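Cys-Gly metallodipeptidase DUG1 (Saccharomyces cerevisiae, PDB 4G1P) cleaves the dipeptide Cys-Gly with the help of bound metal ions and supplies the catalytic subunit of the yeast complex that degrades glutathione. Local coordinates at residues A[147-152]-A[157-162]; A[161-166]-A[470-475]. All blocks are in the same frame, centred on the assembly; numbering follows the deposited sequence.

Contact 1 (A[147-152]-A[157-162])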
# COMPACT_ATOMS: atom_id res chain seq x y z
N ASN A 147 27.93 21.88 -16.47
CA ASN A 147 28.42 23.09 -15.82
C ASN A 147 29.93 23.22 -16.01
O ASN A 147 30.44 24.28 -16.43
CB ASN A 147 28.08 23.04 -14.33
CG ASN A 147 26.58 22.87 -14.07
OD1 ASN A 147 25.76 23.25 -14.90
ND2 ASN A 147 26.23 22.30 -12.91
N VAL A 148 30.62 22.13 -15.73
CA VAL A 148 32.06 22.07 -15.88
C VAL A 148 32.52 22.38 -17.31
O VAL A 148 33.44 23.18 -17.50
CB VAL A 148 32.60 20.71 -15.43
CG1 VAL A 148 34.08 20.57 -15.83
CG2 VAL A 148 32.41 20.58 -13.93
N VAL A 149 31.88 21.78 -18.31
CA VAL A 149 32.21 22.15 -19.68
C VAL A 149 32.02 23.65 -19.89
O VAL A 149 32.85 24.32 -20.48
CB VAL A 149 31.40 21.36 -20.72
CG1 VAL A 149 31.65 21.90 -22.10
CG2 VAL A 149 31.76 19.90 -20.67
N ASP A 150 30.94 24.20 -19.34
CA ASP A 150 30.68 25.61 -19.47
C ASP A 150 31.78 26.45 -18.82
O ASP A 150 32.16 27.49 -19.35
CB ASP A 150 29.33 25.97 -18.86
CG ASP A 150 28.18 25.59 -19.75
OD1 ASP A 150 28.43 25.31 -20.94
OD2 ASP A 150 27.03 25.56 -19.26
N ALA A 151 32.28 25.99 -17.68
CA ALA A 151 33.22 26.80 -16.93
C ALA A 151 34.56 26.89 -17.66
O ALA A 151 35.16 27.96 -17.72
CB ALA A 151 33.40 26.25 -15.54
N PHE A 152 35.02 25.76 -18.20
CA PHE A 152 36.20 25.76 -19.06
C PHE A 152 35.98 26.75 -20.20
O PHE A 152 36.87 27.55 -20.52
CB PHE A 152 36.49 24.35 -19.62
CG PHE A 152 37.31 23.49 -18.71
CD1 PHE A 152 36.71 22.68 -17.75
CD2 PHE A 152 38.70 23.51 -18.78
CE1 PHE A 152 37.47 21.89 -16.89
CE2 PHE A 152 39.47 22.73 -17.92
CZ PHE A 152 38.85 21.92 -16.98
N GLN A 157 39.82 28.54 -21.04
CA GLN A 157 40.82 27.53 -20.78
C GLN A 157 40.56 26.27 -21.62
O GLN A 157 39.42 25.89 -21.88
CB GLN A 157 40.78 27.20 -19.30
CG GLN A 157 42.09 27.30 -18.59
CD GLN A 157 42.82 28.64 -18.74
OE1 GLN A 157 44.05 28.69 -18.70
NE2 GLN A 157 42.06 29.73 -18.90
N GLU A 158 41.63 25.62 -22.07
CA GLU A 158 41.48 24.44 -22.93
C GLU A 158 40.86 23.26 -22.19
O GLU A 158 41.33 22.88 -21.12
CB GLU A 158 42.84 24.05 -23.50
CG GLU A 158 42.76 23.10 -24.67
CD GLU A 158 44.13 22.70 -25.18
OE1 GLU A 158 45.11 23.45 -24.94
OE2 GLU A 158 44.23 21.64 -25.83
N PHE A 159 39.81 22.67 -22.76
CA PHE A 159 39.20 21.49 -22.16
C PHE A 159 40.15 20.30 -22.29
O PHE A 159 40.63 20.01 -23.38
CB PHE A 159 37.84 21.17 -22.78
CG PHE A 159 36.99 20.24 -21.95
CD1 PHE A 159 36.51 20.64 -20.71
CD2 PHE A 159 36.69 18.97 -22.39
CE1 PHE A 159 35.75 19.79 -19.95
CE2 PHE A 159 35.93 18.12 -21.63
CZ PHE A 159 35.46 18.53 -20.41
N PRO A 160 40.45 19.63 -21.17
CA PRO A 160 41.59 18.71 -21.18
C PRO A 160 41.34 17.35 -21.83
O PRO A 160 42.31 16.65 -22.11
CB PRO A 160 41.90 18.54 -19.69
CG PRO A 160 40.61 18.79 -19.01
CD PRO A 160 39.90 19.83 -19.82
N VAL A 161 40.09 16.97 -22.07
CA VAL A 161 39.84 15.66 -22.68
C VAL A 161 38.71 15.73 -23.70
O VAL A 161 38.11 16.77 -23.87
CB VAL A 161 39.46 14.57 -21.63
CG1 VAL A 161 40.51 14.45 -20.52
CG2 VAL A 161 38.07 14.83 -21.06
N ASN A 162 38.45 14.63 -24.39
CA ASN A 162 37.24 14.51 -25.17
C ASN A 162 36.18 13.87 -24.29
O ASN A 162 36.35 12.75 -23.83
CB ASN A 162 37.46 13.66 -26.41
CG ASN A 162 38.57 14.19 -27.30
OD1 ASN A 162 38.51 15.32 -27.79
ND2 ASN A 162 39.59 13.39 -27.51
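In the helix-to-strand connection of a beta-alpha-beta crossover of the alpha/beta catalytic domain, Phe152 near the end of helix 135-154 packs against Phe159 and Pro160 as the chain turns toward strand 162-168. The two aromatic rings form a T-shaped (edge-to-face) pair, with planes at 87° and centroids 5.1 Å apart. Phenylalanine suits both buried positions: the flat ring of Phe152 offers one face to Phe159 and Pro160 together, while Phe159 presents its edge, its CD1 3.6 Å from Phe152 CG, over the rim of that ring. Phe159 places CG away from its own N (chi1 -163°), bringing the ring across to the helix, where Phe159 CZ lies 4.0 Å from Val149 CG2. Pro160 suits the turn because its rigid ring holds CD above the face of Phe152, a CH-pi contact 3.9 Å from the ring centroid. Outside the two segments, Phe88 forms a further edge-to-face pair with Phe159, and Val8 of helix 5-14 touches Phe152. The exposed Glu158 turns outward to a salt bridge with Lys94. The turn is tied by its backbone: Gln157 N donates to Phe152 O at 3.2 Å, with an N-H...O angle of 150°.

Contact 2 (A[161-166]-A[470-475])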
# COMPACT_ATOMS: atom_id res chain seq x y z
N VAL A 161 40.09 16.97 -22.07
CA VAL A 161 39.84 15.66 -22.68
C VAL A 161 38.71 15.73 -23.70
O VAL A 161 38.11 16.77 -23.87
CB VAL A 161 39.46 14.57 -21.63
CG1 VAL A 161 40.51 14.45 -20.52
CG2 VAL A 161 38.07 14.83 -21.06
N ASN A 162 38.45 14.63 -24.39
CA ASN A 162 37.24 14.51 -25.17
C ASN A 162 36.18 13.87 -24.29
O ASN A 162 36.35 12.75 -23.83
CB ASN A 162 37.46 13.66 -26.41
CG ASN A 162 38.57 14.19 -27.30
OD1 ASN A 162 38.51 15.32 -27.79
ND2 ASN A 162 39.59 13.39 -27.51
N LEU A 163 35.09 14.60 -24.04
CA LEU A 163 34.04 14.10 -23.19
C LEU A 163 33.01 13.34 -24.01
O LEU A 163 32.68 13.74 -25.11
CB LEU A 163 33.38 15.23 -22.42
CG LEU A 163 32.66 14.70 -21.19
CD1 LEU A 163 33.69 14.14 -20.20
CD2 LEU A 163 31.80 15.79 -20.55
N VAL A 164 32.52 12.24 -23.47
CA VAL A 164 31.49 11.45 -24.12
C VAL A 164 30.47 11.15 -23.05
O VAL A 164 30.83 10.87 -21.90
CB VAL A 164 32.04 10.15 -24.71
CG1 VAL A 164 30.92 9.27 -25.23
CG2 VAL A 164 33.00 10.47 -25.82
N THR A 165 29.20 11.21 -23.42
CA THR A 165 28.15 11.18 -22.44
C THR A 165 27.27 9.98 -22.66
O THR A 165 27.07 9.56 -23.78
CB THR A 165 27.32 12.48 -22.52
OG1 THR A 165 27.06 12.93 -21.20
CG2 THR A 165 26.00 12.27 -23.17
N CYS A 166 26.77 9.42 -21.57
CA CYS A 166 25.82 8.33 -21.64
C CYS A 166 24.82 8.46 -20.47
O CYS A 166 25.03 7.92 -19.39
CB CYS A 166 26.55 6.98 -21.63
SG CYS A 166 25.44 5.54 -21.71
N ALA A 470 39.21 19.37 -11.88
CA ALA A 470 40.61 19.08 -11.66
C ALA A 470 40.90 17.64 -12.05
O ALA A 470 41.95 17.34 -12.62
CB ALA A 470 41.01 19.35 -10.23
N TYR A 471 39.96 16.76 -11.75
CA TYR A 471 40.10 15.36 -12.12
C TYR A 471 40.28 15.17 -13.63
O TYR A 471 41.19 14.46 -14.05
CB TYR A 471 38.94 14.51 -11.59
CG TYR A 471 38.60 13.38 -12.50
CD1 TYR A 471 39.36 12.23 -12.51
CD2 TYR A 471 37.53 13.46 -13.36
CE1 TYR A 471 39.06 11.19 -13.35
CE2 TYR A 471 37.22 12.44 -14.21
CZ TYR A 471 37.98 11.30 -14.20
OH TYR A 471 37.67 10.28 -15.04
N LEU A 472 39.44 15.79 -14.44
CA LEU A 472 39.64 15.71 -15.89
C LEU A 472 41.01 16.28 -16.30
O LEU A 472 41.70 15.74 -17.16
CB LEU A 472 38.51 16.41 -16.66
CG LEU A 472 37.10 15.80 -16.57
CD1 LEU A 472 36.06 16.71 -17.20
CD2 LEU A 472 37.05 14.44 -17.23
N GLN A 473 41.40 17.37 -15.66
CA GLN A 473 42.66 18.01 -15.97
C GLN A 473 43.83 17.09 -15.62
O GLN A 473 44.72 16.85 -16.44
CB GLN A 473 42.78 19.33 -15.23
CG GLN A 473 44.09 20.06 -15.50
CD GLN A 473 44.29 20.35 -16.98
OE1 GLN A 473 43.43 20.94 -17.63
NE2 GLN A 473 45.42 19.93 -17.51
N TYR A 474 43.83 16.58 -14.39
CA TYR A 474 44.94 15.75 -13.94
C TYR A 474 45.01 14.45 -14.72
O TYR A 474 46.09 14.00 -15.09
CB TYR A 474 44.85 15.46 -12.46
CG TYR A 474 45.16 16.64 -11.59
CD1 TYR A 474 45.95 17.68 -12.05
CD2 TYR A 474 44.64 16.73 -10.31
CE1 TYR A 474 46.23 18.78 -11.24
CE2 TYR A 474 44.91 17.81 -9.50
CZ TYR A 474 45.70 18.83 -9.96
OH TYR A 474 45.95 19.91 -9.14
N TYR A 475 43.85 13.84 -14.95
CA TYR A 475 43.81 12.62 -15.72
C TYR A 475 44.47 12.85 -17.09
O TYR A 475 45.29 12.04 -17.53
CB TYR A 475 42.39 12.07 -15.86
CG TYR A 475 42.35 10.82 -16.70
CD1 TYR A 475 42.84 9.62 -16.21
CD2 TYR A 475 41.88 10.85 -18.00
CE1 TYR A 475 42.83 8.48 -16.97
CE2 TYR A 475 41.86 9.71 -18.78
CZ TYR A 475 42.34 8.53 -18.26
OH TYR A 475 42.33 7.39 -19.02
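Leu472 reaches from helix 458-477 toward Val161 and Leu163, and its methyl groups do most of the touching. CB leaves the helix in the direction of the facing segment and passes Pro160, whose CG is 3.9 Å from Leu472 CB. CG follows, anti to the carbonyl carbon (chi1 -66°), and carries the branch clear of the helix backbone. There the two methyls part. CD1 continues the extended line of the chain and meets the ring of Phe159, with Phe159 CZ at 3.7 Å. CD2 bends off toward Val161, whose CG2 it meets at 4.0 Å, and it has a looser neighbour in Leu163 CD1 at 4.5 Å. The two side chains, Leu472 and Val161, cross at about a right angle. This is helix-on-sheet packing in the alpha/beta catalytic domain: strand 162-168 belongs to its six-stranded mixed sheet, and helix 458-477, from the end of the chain, lies against the strand's beginning. A forked leucine suits the helix side because one residue can serve two neighbours. Beta-branched Val161 suits the extended backbone opposite; its second methyl, CG1, turns to the helix backbone and lies 3.8 Å from Leu472 O. One helical turn onward, Lys95 bonds Tyr475 O through NZ and lies in cation-pi contact with the ring of that tyrosine.

How the contacts relate
Contacts 1 and 2 lie on the same side of the chain's centre, their own centres about 8 Å apart, and share Val161 and Asn162, where the turn of 157-162 runs into strand 162-168. Helix 135-154 comes first, then the turn and the strand; helix 458-477 follows some 300 residues later, after the lid domain. Leu163 joins the two helices to one face of the sheet: besides Leu472, it meets Val149, with Leu163 CD2 and Val149 CG2 4.1 Å apart. Pro160 of the turn also packs on the last helix, its CG 3.7 Å from Leu472 C, so the turn is held between the two helices. The last helix thus completes the catalytic domain, covering the sheet beside helix 135-154, away from the two-zinc site.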